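PDB 5VIA: pseudoperoxidase from Leishmania major, which binds heme b and belongs to the heme peroxidase family. Local coordinates for residues P12-E17 against Y288-N292; S90-I94 against I107-W111; Q110-R115 against M277-N281. All coordinates share one frame; numbering follows the deposited sequence.

The three contacts lie on one side of the chain's centre and meet around the segment that runs from helix 105-109 into strand 112-113. Interactions 2 and 3 share Gln-110 and Trp-111, and their centres are about 9 Å apart; the centre of interaction 1 is about 13 Å from that of interaction 2 and about 15 Å from that of interaction 3. Along the chain, interactions 2 and 3 are both nested inside the long loop closed by interaction 1, so the two modelled chain ends are held against the same connection. Helices 16-29, 85-99 and 263-279 thus pack round it. Interaction 3 comes closest to the heme, through Met-277 of its pocket.

Interaction 1 of 3, residues P12-E17 against Y288-N292; sequences PKYARE and YSDPN
Arg-16 lays its side chain across one face of the Tyr-288 ring. The aliphatic part comes first: CD sits over the middle of the ring, 3.6 Å from its centroid, in a CH-pi contact. Beyond it the guanidinium lies almost parallel to the ring, the planes 9° apart; Arg-16 CZ lies 3.4 Å from Tyr-288 CD2, so the cation-pi interaction is off-centre. CG of Arg-16 lies between the backbone N and the carbonyl carbon (chi1 60°), and the chain is extended from there to NE, which carries it over the ring from the hydroxyl end toward CB. Arg-16 NH1 also makes a weak bond to Asp-109 O.

The Tyr-288 hydroxyl reaches the start of helix 16-29. There OH accepts from Arg-16 N at 3.0 Å with an N-H...O angle of 157°, just after Ala-15, the N-cap residue. Alanine's side chain cannot cap, but its small size lets the phenol come close, with Ala-15 CA near the ring plane.

Proline suits the other side of the joint because its rigid ring offers a compact apolar surface: Pro-12 CG meets Tyr-288 CE1 at 3.8 Å. Pro-291 instead rests on backbone carbonyls, its CB 3.1 Å from Pro-12 O. It sits in the middle of an Asx turn, Asp-290 OD2 accepting from Asn-292 N.

One tyrosine therefore serves the same neighbour twice, its pi face taking the arginine side chain and its oxygen the backbone N-H. The stack and the hydroxyl bond together tie the last residues of the modelled chain to its first helix.

Interaction 2 of 3, residues S90-I94 against I107-W111; sequences SLAAI and ILDQW
One methyl of Leu-91 rests on a face of the Trp-111 indole. This atom, CD2, stands over the five-membered ring, 3.7 Å from its centroid and 15° off the ring normal, while CG and CD1 stand above the rim of the six-membered ring, near CZ2 and CH2. The leucine side chain crosses the indole at about a right angle. The same Leu-91 CD2 also meets Leu-108 CD1 at 4.1 Å.

Ile-94, one turn along, fills the hollow between Trp-111 and Ile-107. With CG1 set beside the backbone N (chi1 -70°) and the chain extended, CD1 is pushed into the gap, 3.6 Å from Trp-111 CD1 and equally close to Ile-107 CG2. The two isoleucines slide past each other in opposite directions, and the other branch of Ile-94, CG2, leans on Leu-108 CB. Branched aliphatic residues suit such a surface because their methyls can point into separate grooves.

The polar edge of the indole is met by Ser-90. Trp-111 NE1 donates to Ser-90 OG at 2.9 Å with an angle of 154°, the oxygen lying close to the ring plane. Since OG also bonds to Asp-87 O, a small hydroxyl joins the buried indole N-H to the helix backbone and, with the leucine on the ring's face, would limit rotation of the ring.

Residues 90, 91 and 94 form one face of helix 85-99, the i, i+1, i+4 spacing of helical packing. Val-19 and Val-20 touch Leu-91, and Ile-278 touches Ile-94. The arrangement is a buried apolar core among helices, in keeping with the largely helical peroxidase fold.

Interaction 3 of 3, residues Q110-R115 against M277-N281; sequences QWRWGR and MIESN
Arg-115 reaches the end of helix 263-279 and grips the carbonyl oxygen of Ile-278 side-on with two nitrogens. NE is the nearer donor, 3.0 Å from Ile-278 O with an angle of 160°; NH2 donates at 3.3 Å with a more bent geometry. Both approach from the same face of the carbonyl, and the oxygen lies close to the guanidinium plane. The remaining nitrogen, NH1, donates to Arg-112 O at 2.7 Å and forms a salt bridge with Asp-87, so bonds on several sides hold the group's orientation. A positive group suits a carbonyl at a helix C-terminus, where the dipole would probably favour it.

This is the tight, buried part. Next to the grip Ile-278 adds a light apolar contact, its CD1 meeting the indole edge at Trp-111 CD1, 4.2 Å away.

Toward solvent the fit is looser and water takes over. Arg-112 and Glu-279 are opposite charges, yet NH1 and OE1 stay 4.3 Å apart with no N-H aimed at the oxygen; water 2 joins these two atoms instead. The aliphatic CD of Arg-112 lies 3.5 Å from Glu-279 OE2. That oxygen accepts from water 1 at 2.6 Å, and the same water accepts from Arg-112 N and Arg-115 NH2, linking Glu-279 and the Arg-112 backbone to Arg-115. Long charged chains suit this exposed border, where their polar ends can be bridged by water.

The short, weakly bonded strand 112-113 runs antiparallel to strand 286-287, while Arg-115 also touches Glu-86 and Ser-90 of helix 85-99. Within helix 263-279, Met-277 packs on helix 33-49 and touches the heme.

Interaction 1 of 3, residues P12-E17 against Y288-N292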
ATOM      1  N   PRO A  12       4.245  18.385 -19.380  1.00 60.60           N
ATOM      2  CA  PRO A  12       3.930  16.963 -19.552  1.00 58.00           C
ATOM      3  C   PRO A  12       3.277  16.779 -20.922  1.00 59.16           C
ATOM      4  O   PRO A  12       2.600  17.695 -21.386  1.00 58.82           O
ATOM      5  CB  PRO A  12       2.925  16.682 -18.424  1.00 57.48           C
ATOM      6  CG  PRO A  12       2.443  18.030 -17.968  1.00 57.55           C
ATOM      7  CD  PRO A  12       3.579  18.970 -18.204  1.00 58.70           C
ATOM      8  N   LYS A  13       3.494  15.640 -21.572  1.00 62.70           N
ATOM      9  CA  LYS A  13       2.898  15.399 -22.883  1.00 64.73           C
ATOM     10  C   LYS A  13       1.412  15.098 -22.742  1.00 64.10           C
ATOM     11  O   LYS A  13       0.607  15.446 -23.608  1.00 66.77           O
ATOM     12  CB  LYS A  13       3.606  14.243 -23.594  1.00 65.89           C
ATOM     13  CG  LYS A  13       3.096  13.988 -25.004  1.00 71.03           C
ATOM     14  CD  LYS A  13       3.919  12.930 -25.720  1.00 72.66           C
ATOM     15  CE  LYS A  13       3.946  13.190 -27.214  1.00 76.26           C
ATOM     16  NZ  LYS A  13       2.572  13.362 -27.757  1.00 77.81           N
ATOM     17  N   TYR A  14       1.058  14.468 -21.626  1.00 58.65           N
ATOM     18  CA  TYR A  14      -0.308  14.015 -21.391  1.00 58.21           C
ATOM     19  C   TYR A  14      -0.959  14.701 -20.199  1.00 56.64           C
ATOM     20  O   TYR A  14      -0.279  15.278 -19.347  1.00 56.37           O
ATOM     21  CB  TYR A  14      -0.319  12.507 -21.145  1.00 56.63           C
ATOM     22  CG  TYR A  14       0.492  11.736 -22.148  1.00 58.39           C
ATOM     23  CD1 TYR A  14       0.087  11.655 -23.472  1.00 60.82           C
ATOM     24  CD2 TYR A  14       1.664  11.093 -21.776  1.00 56.32           C
ATOM     25  CE1 TYR A  14       0.823  10.956 -24.401  1.00 62.74           C
ATOM     26  CE2 TYR A  14       2.405  10.391 -22.694  1.00 58.02           C
ATOM     27  CZ  TYR A  14       1.981  10.323 -24.010  1.00 61.42           C
ATOM     28  OH  TYR A  14       2.714   9.620 -24.946  1.00 61.93           O
ATOM     29  N   ALA A  15      -2.284  14.619 -20.146  1.00 54.20           N
ATOM     30  CA  ALA A  15      -3.035  15.038 -18.971  1.00 51.84           C
ATOM     31  C   ALA A  15      -3.047  13.898 -17.963  1.00 50.12           C
ATOM     32  O   ALA A  15      -3.315  12.750 -18.326  1.00 50.38           O
ATOM     33  CB  ALA A  15      -4.447  15.412 -19.357  1.00 53.66           C
ATOM     34  N   ARG A  16      -2.765  14.215 -16.701  1.00 41.96           N
ATOM     35  CA  ARG A  16      -2.693  13.207 -15.649  1.00 39.98           C
ATOM     36  C   ARG A  16      -4.024  12.484 -15.420  1.00 39.17           C
ATOM     37  O   ARG A  16      -4.034  11.339 -14.964  1.00 38.84           O
ATOM     38  CB  ARG A  16      -2.190  13.836 -14.343  1.00 40.11           C
ATOM     39  CG  ARG A  16      -3.081  14.950 -13.811  1.00 40.69           C
ATOM     40  CD  ARG A  16      -2.442  15.698 -12.646  1.00 40.02           C
ATOM     41  NE  ARG A  16      -3.214  16.900 -12.318  1.00 40.70           N
ATOM     42  CZ  ARG A  16      -2.813  17.846 -11.473  1.00 39.39           C
ATOM     43  NH1 ARG A  16      -1.638  17.740 -10.864  1.00 37.31           N
ATOM     44  NH2 ARG A  16      -3.585  18.899 -11.246  1.00 39.47           N
ATOM     45  N   GLU A  17      -5.137  13.142 -15.744  1.00 49.62           N
ATOM     46  CA  GLU A  17      -6.458  12.544 -15.554  1.00 49.95           C
ATOM     47  C   GLU A  17      -6.764  11.497 -16.618  1.00 51.16           C
ATOM     48  O   GLU A  17      -7.555  10.578 -16.379  1.00 51.74           O
ATOM     49  CB  GLU A  17      -7.560  13.607 -15.563  1.00 54.66           C
ATOM     50  CG  GLU A  17      -7.150  14.950 -15.003  1.00 58.42           C
ATOM     51  CD  GLU A  17      -6.492  15.823 -16.049  1.00 62.96           C
ATOM     52  OE1 GLU A  17      -6.937  15.793 -17.220  1.00 65.42           O
ATOM     53  OE2 GLU A  17      -5.523  16.529 -15.699  1.00 63.21           O
ATOM     54  N   TYR A 288       3.086  20.218 -11.744  1.00 44.61           N
ATOM     55  CA  TYR A 288       2.298  19.887 -12.923  1.00 44.02           C
ATOM     56  C   TYR A 288       1.701  21.137 -13.562  1.00 55.02           C
ATOM     57  O   TYR A 288       1.356  22.103 -12.879  1.00 54.64           O
ATOM     58  CB  TYR A 288       1.191  18.902 -12.542  1.00 39.60           C
ATOM     59  CG  TYR A 288       0.314  18.430 -13.683  1.00 39.12           C
ATOM     60  CD1 TYR A 288       0.656  17.311 -14.433  1.00 37.21           C
ATOM     61  CD2 TYR A 288      -0.873  19.087 -13.989  1.00 40.11           C
ATOM     62  CE1 TYR A 288      -0.143  16.871 -15.460  1.00 43.16           C
ATOM     63  CE2 TYR A 288      -1.682  18.649 -15.021  1.00 43.63           C
ATOM     64  CZ  TYR A 288      -1.312  17.544 -15.750  1.00 45.07           C
ATOM     65  OH  TYR A 288      -2.118  17.105 -16.773  1.00 50.17           O
ATOM     66  N   SER A 289       1.598  21.102 -14.884  1.00 53.83           N
ATOM     67  CA  SER A 289       0.949  22.153 -15.649  1.00 61.85           C
ATOM     68  C   SER A 289       0.095  21.433 -16.676  1.00 62.35           C
ATOM     69  O   SER A 289       0.508  20.397 -17.201  1.00 56.21           O
ATOM     70  CB  SER A 289       1.999  23.020 -16.348  1.00 67.50           C
ATOM     71  OG  SER A 289       1.447  24.238 -16.815  1.00 77.05           O
ATOM     72  N   ASP A 290      -1.100  21.942 -16.952  1.00 71.11           N
ATOM     73  CA  ASP A 290      -1.931  21.324 -17.979  1.00 75.65           C
ATOM     74  C   ASP A 290      -1.255  21.529 -19.328  1.00 76.94           C
ATOM     75  O   ASP A 290      -0.941  22.659 -19.698  1.00 82.46           O
ATOM     76  CB  ASP A 290      -3.344  21.913 -17.982  1.00 83.66           C
ATOM     77  CG  ASP A 290      -4.257  21.232 -18.988  1.00 92.07           C
ATOM     78  OD1 ASP A 290      -4.824  20.167 -18.659  1.00 90.43           O
ATOM     79  OD2 ASP A 290      -4.408  21.763 -20.109  1.00 99.48           O
ATOM     80  N   PRO A 291      -1.015  20.429 -20.061  1.00 63.89           N
ATOM     81  CA  PRO A 291      -0.288  20.473 -21.333  1.00 67.11           C
ATOM     82  C   PRO A 291      -1.064  21.206 -22.423  1.00 78.58           C
ATOM     83  O   PRO A 291      -0.480  21.605 -23.431  1.00 84.65           O
ATOM     84  CB  PRO A 291      -0.154  18.995 -21.703  1.00 61.21           C
ATOM     85  CG  PRO A 291      -1.299  18.334 -21.038  1.00 60.53           C
ATOM     86  CD  PRO A 291      -1.488  19.069 -19.745  1.00 59.03           C
ATOM     87  N   ASN A 292      -2.363  21.380 -22.211  1.00 99.23           N
ATOM     88  CA  ASN A 292      -3.238  21.979 -23.209  1.00107.43           C
ATOM     89  C   ASN A 292      -3.506  23.462 -22.956  1.00106.26           C
ATOM     90  O   ASN A 292      -3.008  24.040 -21.992  1.00102.71           O
ATOM     91  CB  ASN A 292      -4.561  21.209 -23.266  1.00110.54           C
ATOM     92  CG  ASN A 292      -4.369  19.748 -23.626  1.00109.34           C
ATOM     93  OD1 ASN A 292      -3.767  19.423 -24.650  1.00110.06           O
ATOM     94  ND2 ASN A 292      -4.872  18.857 -22.779  1.00107.48           N
TER

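Interaction 2 of 3, residues S90-I94 against I107-W111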
ATOM      1  N   SER A  90       2.740   5.669 -10.452  1.00 30.58           N
ATOM      2  CA  SER A  90       2.151   6.470  -9.380  1.00 30.14           C
ATOM      3  C   SER A  90       0.709   6.886  -9.708  1.00 29.55           C
ATOM      4  O   SER A  90      -0.143   6.948  -8.810  1.00 27.06           O
ATOM      5  CB  SER A  90       3.027   7.693  -9.067  1.00 29.14           C
ATOM      6  OG  SER A  90       3.038   8.584 -10.165  1.00 30.53           O
ATOM      7  N   LEU A  91       0.429   7.143 -10.985  1.00 33.10           N
ATOM      8  CA  LEU A  91      -0.924   7.520 -11.416  1.00 33.26           C
ATOM      9  C   LEU A  91      -1.898   6.336 -11.379  1.00 33.14           C
ATOM     10  O   LEU A  91      -3.106   6.509 -11.137  1.00 32.32           O
ATOM     11  CB  LEU A  91      -0.892   8.132 -12.821  1.00 34.80           C
ATOM     12  CG  LEU A  91      -0.293   9.534 -12.913  1.00 33.88           C
ATOM     13  CD1 LEU A  91      -0.165   9.977 -14.344  1.00 35.14           C
ATOM     14  CD2 LEU A  91      -1.127  10.528 -12.140  1.00 31.48           C
ATOM     15  N   ALA A  92      -1.372   5.140 -11.630  1.00 34.18           N
ATOM     16  CA  ALA A  92      -2.160   3.915 -11.520  1.00 35.11           C
ATOM     17  C   ALA A  92      -2.541   3.633 -10.070  1.00 33.72           C
ATOM     18  O   ALA A  92      -3.635   3.160  -9.803  1.00 31.62           O
ATOM     19  CB  ALA A  92      -1.408   2.732 -12.126  1.00 33.48           C
ATOM     20  N   ALA A  93      -1.631   3.906  -9.136  1.00 29.66           N
ATOM     21  CA  ALA A  93      -1.937   3.742  -7.721  1.00 28.19           C
ATOM     22  C   ALA A  93      -3.025   4.731  -7.331  1.00 29.02           C
ATOM     23  O   ALA A  93      -3.989   4.376  -6.641  1.00 27.97           O
ATOM     24  CB  ALA A  93      -0.681   3.960  -6.859  1.00 27.36           C
ATOM     25  N   ILE A  94      -2.866   5.976  -7.779  1.00 28.79           N
ATOM     26  CA  ILE A  94      -3.856   7.018  -7.518  1.00 30.23           C
ATOM     27  C   ILE A  94      -5.205   6.621  -8.116  1.00 29.69           C
ATOM     28  O   ILE A  94      -6.253   6.845  -7.514  1.00 30.14           O
ATOM     29  CB  ILE A  94      -3.370   8.392  -8.068  1.00 29.55           C
ATOM     30  CG1 ILE A  94      -2.189   8.915  -7.234  1.00 29.83           C
ATOM     31  CG2 ILE A  94      -4.482   9.431  -8.060  1.00 30.47           C
ATOM     32  CD1 ILE A  94      -1.489  10.113  -7.863  1.00 30.05           C
ATOM     33  N   ILE A 107      -4.270  14.310  -3.662  1.00 31.71           N
ATOM     34  CA  ILE A 107      -3.111  13.587  -4.186  1.00 29.63           C
ATOM     35  C   ILE A 107      -2.976  13.863  -5.681  1.00 29.39           C
ATOM     36  O   ILE A 107      -1.879  14.125  -6.177  1.00 28.98           O
ATOM     37  CB  ILE A 107      -3.230  12.060  -3.997  1.00 28.87           C
ATOM     38  CG1 ILE A 107      -3.455  11.688  -2.528  1.00 28.08           C
ATOM     39  CG2 ILE A 107      -1.984  11.375  -4.507  1.00 27.86           C
ATOM     40  CD1 ILE A 107      -3.789  10.189  -2.314  1.00 26.37           C
ATOM     41  N   LEU A 108      -4.094  13.799  -6.398  1.00 30.52           N
ATOM     42  CA  LEU A 108      -4.062  14.026  -7.841  1.00 32.65           C
ATOM     43  C   LEU A 108      -3.779  15.490  -8.177  1.00 33.54           C
ATOM     44  O   LEU A 108      -2.947  15.781  -9.042  1.00 34.25           O
ATOM     45  CB  LEU A 108      -5.359  13.562  -8.503  1.00 32.01           C
ATOM     46  CG  LEU A 108      -5.342  13.657 -10.028  1.00 33.57           C
ATOM     47  CD1 LEU A 108      -4.127  12.926 -10.586  1.00 34.42           C
ATOM     48  CD2 LEU A 108      -6.626  13.101 -10.623  1.00 34.98           C
ATOM     49  N   ASP A 109      -4.451  16.404  -7.483  1.00 39.12           N
ATOM     50  CA  ASP A 109      -4.272  17.839  -7.723  1.00 40.84           C
ATOM     51  C   ASP A 109      -2.834  18.314  -7.491  1.00 40.35           C
ATOM     52  O   ASP A 109      -2.356  19.215  -8.182  1.00 42.82           O
ATOM     53  CB  ASP A 109      -5.241  18.653  -6.862  1.00 41.28           C
ATOM     54  CG  ASP A 109      -5.102  20.147  -7.083  1.00 43.82           C
ATOM     55  OD1 ASP A 109      -5.530  20.641  -8.150  1.00 43.22           O
ATOM     56  OD2 ASP A 109      -4.567  20.830  -6.183  1.00 44.17           O
ATOM     57  N   GLN A 110      -2.148  17.698  -6.533  1.00 44.18           N
ATOM     58  CA  GLN A 110      -0.784  18.082  -6.185  1.00 45.05           C
ATOM     59  C   GLN A 110       0.264  17.171  -6.812  1.00 44.07           C
ATOM     60  O   GLN A 110       1.458  17.329  -6.551  1.00 43.85           O
ATOM     61  CB  GLN A 110      -0.599  18.066  -4.666  1.00 46.48           C
ATOM     62  CG  GLN A 110      -1.267  19.211  -3.922  1.00 51.05           C
ATOM     63  CD  GLN A 110      -1.140  19.061  -2.413  1.00 54.96           C
ATOM     64  OE1 GLN A 110      -0.380  18.218  -1.916  1.00 55.08           O
ATOM     65  NE2 GLN A 110      -1.890  19.871  -1.676  1.00 57.19           N
ATOM     66  N   TRP A 111      -0.187  16.208  -7.617  1.00 31.45           N
ATOM     67  CA  TRP A 111       0.718  15.253  -8.261  1.00 30.36           C
ATOM     68  C   TRP A 111       1.800  15.971  -9.062  1.00 32.64           C
ATOM     69  O   TRP A 111       1.523  16.919  -9.806  1.00 32.81           O
ATOM     70  CB  TRP A 111      -0.064  14.307  -9.181  1.00 30.59           C
ATOM     71  CG  TRP A 111       0.784  13.208  -9.760  1.00 30.58           C
ATOM     72  CD1 TRP A 111       1.218  12.079  -9.119  1.00 30.18           C
ATOM     73  CD2 TRP A 111       1.301  13.137 -11.093  1.00 32.15           C
ATOM     74  NE1 TRP A 111       1.969  11.308  -9.978  1.00 30.24           N
ATOM     75  CE2 TRP A 111       2.037  11.938 -11.194  1.00 32.45           C
ATOM     76  CE3 TRP A 111       1.216  13.973 -12.211  1.00 33.09           C
ATOM     77  CZ2 TRP A 111       2.681  11.554 -12.373  1.00 33.58           C
ATOM     78  CZ3 TRP A 111       1.850  13.589 -13.379  1.00 35.25           C
ATOM     79  CH2 TRP A 111       2.577  12.392 -13.450  1.00 34.16           C
TER

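Interaction 3 of 3, residues Q110-R115 against M277-N281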
ATOM      1  N   GLN A 110      -2.148  17.698  -6.533  1.00 44.18           N
ATOM      2  CA  GLN A 110      -0.784  18.082  -6.185  1.00 45.05           C
ATOM      3  C   GLN A 110       0.264  17.171  -6.812  1.00 44.07           C
ATOM      4  O   GLN A 110       1.458  17.329  -6.551  1.00 43.85           O
ATOM      5  CB  GLN A 110      -0.599  18.066  -4.666  1.00 46.48           C
ATOM      6  CG  GLN A 110      -1.267  19.211  -3.922  1.00 51.05           C
ATOM      7  CD  GLN A 110      -1.140  19.061  -2.413  1.00 54.96           C
ATOM      8  OE1 GLN A 110      -0.380  18.218  -1.916  1.00 55.08           O
ATOM      9  NE2 GLN A 110      -1.890  19.871  -1.676  1.00 57.19           N
ATOM     10  N   TRP A 111      -0.187  16.208  -7.617  1.00 31.45           N
ATOM     11  CA  TRP A 111       0.718  15.253  -8.261  1.00 30.36           C
ATOM     12  C   TRP A 111       1.800  15.971  -9.062  1.00 32.64           C
ATOM     13  O   TRP A 111       1.523  16.919  -9.806  1.00 32.81           O
ATOM     14  CB  TRP A 111      -0.064  14.307  -9.181  1.00 30.59           C
ATOM     15  CG  TRP A 111       0.784  13.208  -9.760  1.00 30.58           C
ATOM     16  CD1 TRP A 111       1.218  12.079  -9.119  1.00 30.18           C
ATOM     17  CD2 TRP A 111       1.301  13.137 -11.093  1.00 32.15           C
ATOM     18  NE1 TRP A 111       1.969  11.308  -9.978  1.00 30.24           N
ATOM     19  CE2 TRP A 111       2.037  11.938 -11.194  1.00 32.45           C
ATOM     20  CE3 TRP A 111       1.216  13.973 -12.211  1.00 33.09           C
ATOM     21  CZ2 TRP A 111       2.681  11.554 -12.373  1.00 33.58           C
ATOM     22  CZ3 TRP A 111       1.850  13.589 -13.379  1.00 35.25           C
ATOM     23  CH2 TRP A 111       2.577  12.392 -13.450  1.00 34.16           C
ATOM     24  N   ARG A 112       3.037  15.531  -8.879  1.00 35.12           N
ATOM     25  CA  ARG A 112       4.155  16.058  -9.639  1.00 38.32           C
ATOM     26  C   ARG A 112       4.700  15.001 -10.583  1.00 38.99           C
ATOM     27  O   ARG A 112       4.480  13.800 -10.388  1.00 37.15           O
ATOM     28  CB  ARG A 112       5.258  16.547  -8.699  1.00 37.41           C
ATOM     29  CG  ARG A 112       4.901  17.835  -7.966  1.00 37.41           C
ATOM     30  CD  ARG A 112       5.918  18.138  -6.889  1.00 39.79           C
ATOM     31  NE  ARG A 112       5.613  19.400  -6.220  1.00 42.39           N
ATOM     32  CZ  ARG A 112       6.359  19.933  -5.256  1.00 42.19           C
ATOM     33  NH1 ARG A 112       7.455  19.316  -4.842  1.00 42.17           N
ATOM     34  NH2 ARG A 112       6.007  21.083  -4.707  1.00 42.69           N
ATOM     35  N   TRP A 113       5.417  15.453 -11.605  1.00 35.79           N
ATOM     36  CA  TRP A 113       5.889  14.554 -12.645  1.00 37.50           C
ATOM     37  C   TRP A 113       7.404  14.613 -12.797  1.00 37.78           C
ATOM     38  O   TRP A 113       8.070  15.440 -12.174  1.00 38.53           O
ATOM     39  CB  TRP A 113       5.183  14.861 -13.976  1.00 38.16           C
ATOM     40  CG  TRP A 113       5.494  16.206 -14.579  1.00 39.40           C
ATOM     41  CD1 TRP A 113       4.999  17.421 -14.189  1.00 39.86           C
ATOM     42  CD2 TRP A 113       6.338  16.463 -15.710  1.00 40.96           C
ATOM     43  NE1 TRP A 113       5.502  18.418 -14.994  1.00 40.75           N
ATOM     44  CE2 TRP A 113       6.323  17.856 -15.936  1.00 42.02           C
ATOM     45  CE3 TRP A 113       7.104  15.651 -16.552  1.00 42.85           C
ATOM     46  CZ2 TRP A 113       7.052  18.454 -16.969  1.00 44.70           C
ATOM     47  CZ3 TRP A 113       7.829  16.248 -17.581  1.00 45.11           C
ATOM     48  CH2 TRP A 113       7.798  17.635 -17.777  1.00 45.13           C
ATOM     49  N   GLY A 114       7.947  13.730 -13.624  1.00 35.73           N
ATOM     50  CA  GLY A 114       9.374  13.725 -13.882  1.00 36.33           C
ATOM     51  C   GLY A 114      10.138  12.671 -13.105  1.00 35.22           C
ATOM     52  O   GLY A 114      11.368  12.753 -13.009  1.00 34.83           O
ATOM     53  N   ARG A 115       9.428  11.696 -12.534  1.00 32.90           N
ATOM     54  CA  ARG A 115      10.090  10.572 -11.869  1.00 31.44           C
ATOM     55  C   ARG A 115      10.994   9.875 -12.876  1.00 34.25           C
ATOM     56  O   ARG A 115      10.524   9.428 -13.928  1.00 33.69           O
ATOM     57  CB  ARG A 115       9.072   9.569 -11.315  1.00 28.33           C
ATOM     58  CG  ARG A 115       8.327  10.036 -10.073  1.00 27.14           C
ATOM     59  CD  ARG A 115       7.113   9.141  -9.759  1.00 28.18           C
ATOM     60  NE  ARG A 115       6.336   9.735  -8.672  1.00 27.24           N
ATOM     61  CZ  ARG A 115       5.499  10.759  -8.837  1.00 28.59           C
ATOM     62  NH1 ARG A 115       5.313  11.279 -10.046  1.00 31.48           N
ATOM     63  NH2 ARG A 115       4.851  11.266  -7.799  1.00 26.49           N
ATOM     64  N   MET A 277       4.920   9.539   0.099  1.00 25.09           N
ATOM     65  CA  MET A 277       5.388   8.208  -0.266  1.00 24.24           C
ATOM     66  C   MET A 277       5.723   8.101  -1.746  1.00 22.58           C
ATOM     67  O   MET A 277       6.779   7.593  -2.106  1.00 25.66           O
ATOM     68  CB  MET A 277       4.349   7.143   0.105  1.00 22.26           C
ATOM     69  CG  MET A 277       4.837   5.737  -0.200  1.00 25.09           C
ATOM     70  SD  MET A 277       3.618   4.474   0.203  1.00 23.95           S
ATOM     71  CE  MET A 277       2.351   4.852  -1.010  1.00 22.35           C
ATOM     72  N   ILE A 278       4.830   8.575  -2.614  1.00 22.66           N
ATOM     73  CA  ILE A 278       5.048   8.393  -4.045  1.00 24.66           C
ATOM     74  C   ILE A 278       6.056   9.388  -4.613  1.00 27.46           C
ATOM     75  O   ILE A 278       6.469   9.250  -5.760  1.00 27.16           O
ATOM     76  CB  ILE A 278       3.738   8.433  -4.859  1.00 24.48           C
ATOM     77  CG1 ILE A 278       3.011   9.769  -4.670  1.00 25.35           C
ATOM     78  CG2 ILE A 278       2.838   7.251  -4.462  1.00 21.33           C
ATOM     79  CD1 ILE A 278       1.803   9.939  -5.573  1.00 26.92           C
ATOM     80  N   GLU A 279       6.446  10.383  -3.812  1.00 24.42           N
ATOM     81  CA  GLU A 279       7.497  11.322  -4.223  1.00 26.13           C
ATOM     82  C   GLU A 279       8.823  11.003  -3.550  1.00 24.12           C
ATOM     83  O   GLU A 279       9.868  11.529  -3.952  1.00 26.69           O
ATOM     84  CB  GLU A 279       7.100  12.775  -3.909  1.00 27.36           C
ATOM     85  CG  GLU A 279       5.857  13.261  -4.659  1.00 29.28           C
ATOM     86  CD  GLU A 279       5.585  14.750  -4.471  1.00 29.64           C
ATOM     87  OE1 GLU A 279       6.240  15.396  -3.613  1.00 30.22           O
ATOM     88  OE2 GLU A 279       4.710  15.275  -5.187  1.00 30.24           O
ATOM     89  N   SER A 280       8.784  10.144  -2.535  1.00 24.33           N
ATOM     90  CA  SER A 280       9.987   9.823  -1.750  1.00 26.14           C
ATOM     91  C   SER A 280      11.111   9.216  -2.581  1.00 28.85           C
ATOM     92  O   SER A 280      10.878   8.351  -3.443  1.00 27.21           O
ATOM     93  CB  SER A 280       9.652   8.894  -0.581  1.00 23.32           C
ATOM     94  OG  SER A 280       9.098   7.657  -1.026  1.00 23.75           O
ATOM     95  N   ASN A 281      12.333   9.680  -2.317  1.00 25.31           N
ATOM     96  CA  ASN A 281      13.527   9.206  -3.011  1.00 26.95           C
ATOM     97  C   ASN A 281      13.474   9.407  -4.521  1.00 27.60           C
ATOM     98  O   ASN A 281      14.037   8.615  -5.278  1.00 32.81           O
ATOM     99  CB  ASN A 281      13.853   7.748  -2.648  1.00 25.97           C
ATOM    100  CG  ASN A 281      14.322   7.597  -1.217  1.00 31.73           C
ATOM    101  OD1 ASN A 281      13.627   7.008  -0.374  1.00 30.50           O
ATOM    102  ND2 ASN A 281      15.500   8.136  -0.926  1.00 27.76           N
TER
HETATM  103  O   HOH W   1       3.364  13.702  -6.689  1.00 30.15           O
HETATM  104  O   HOH W   2       8.331  17.018  -4.848  1.00 43.31           O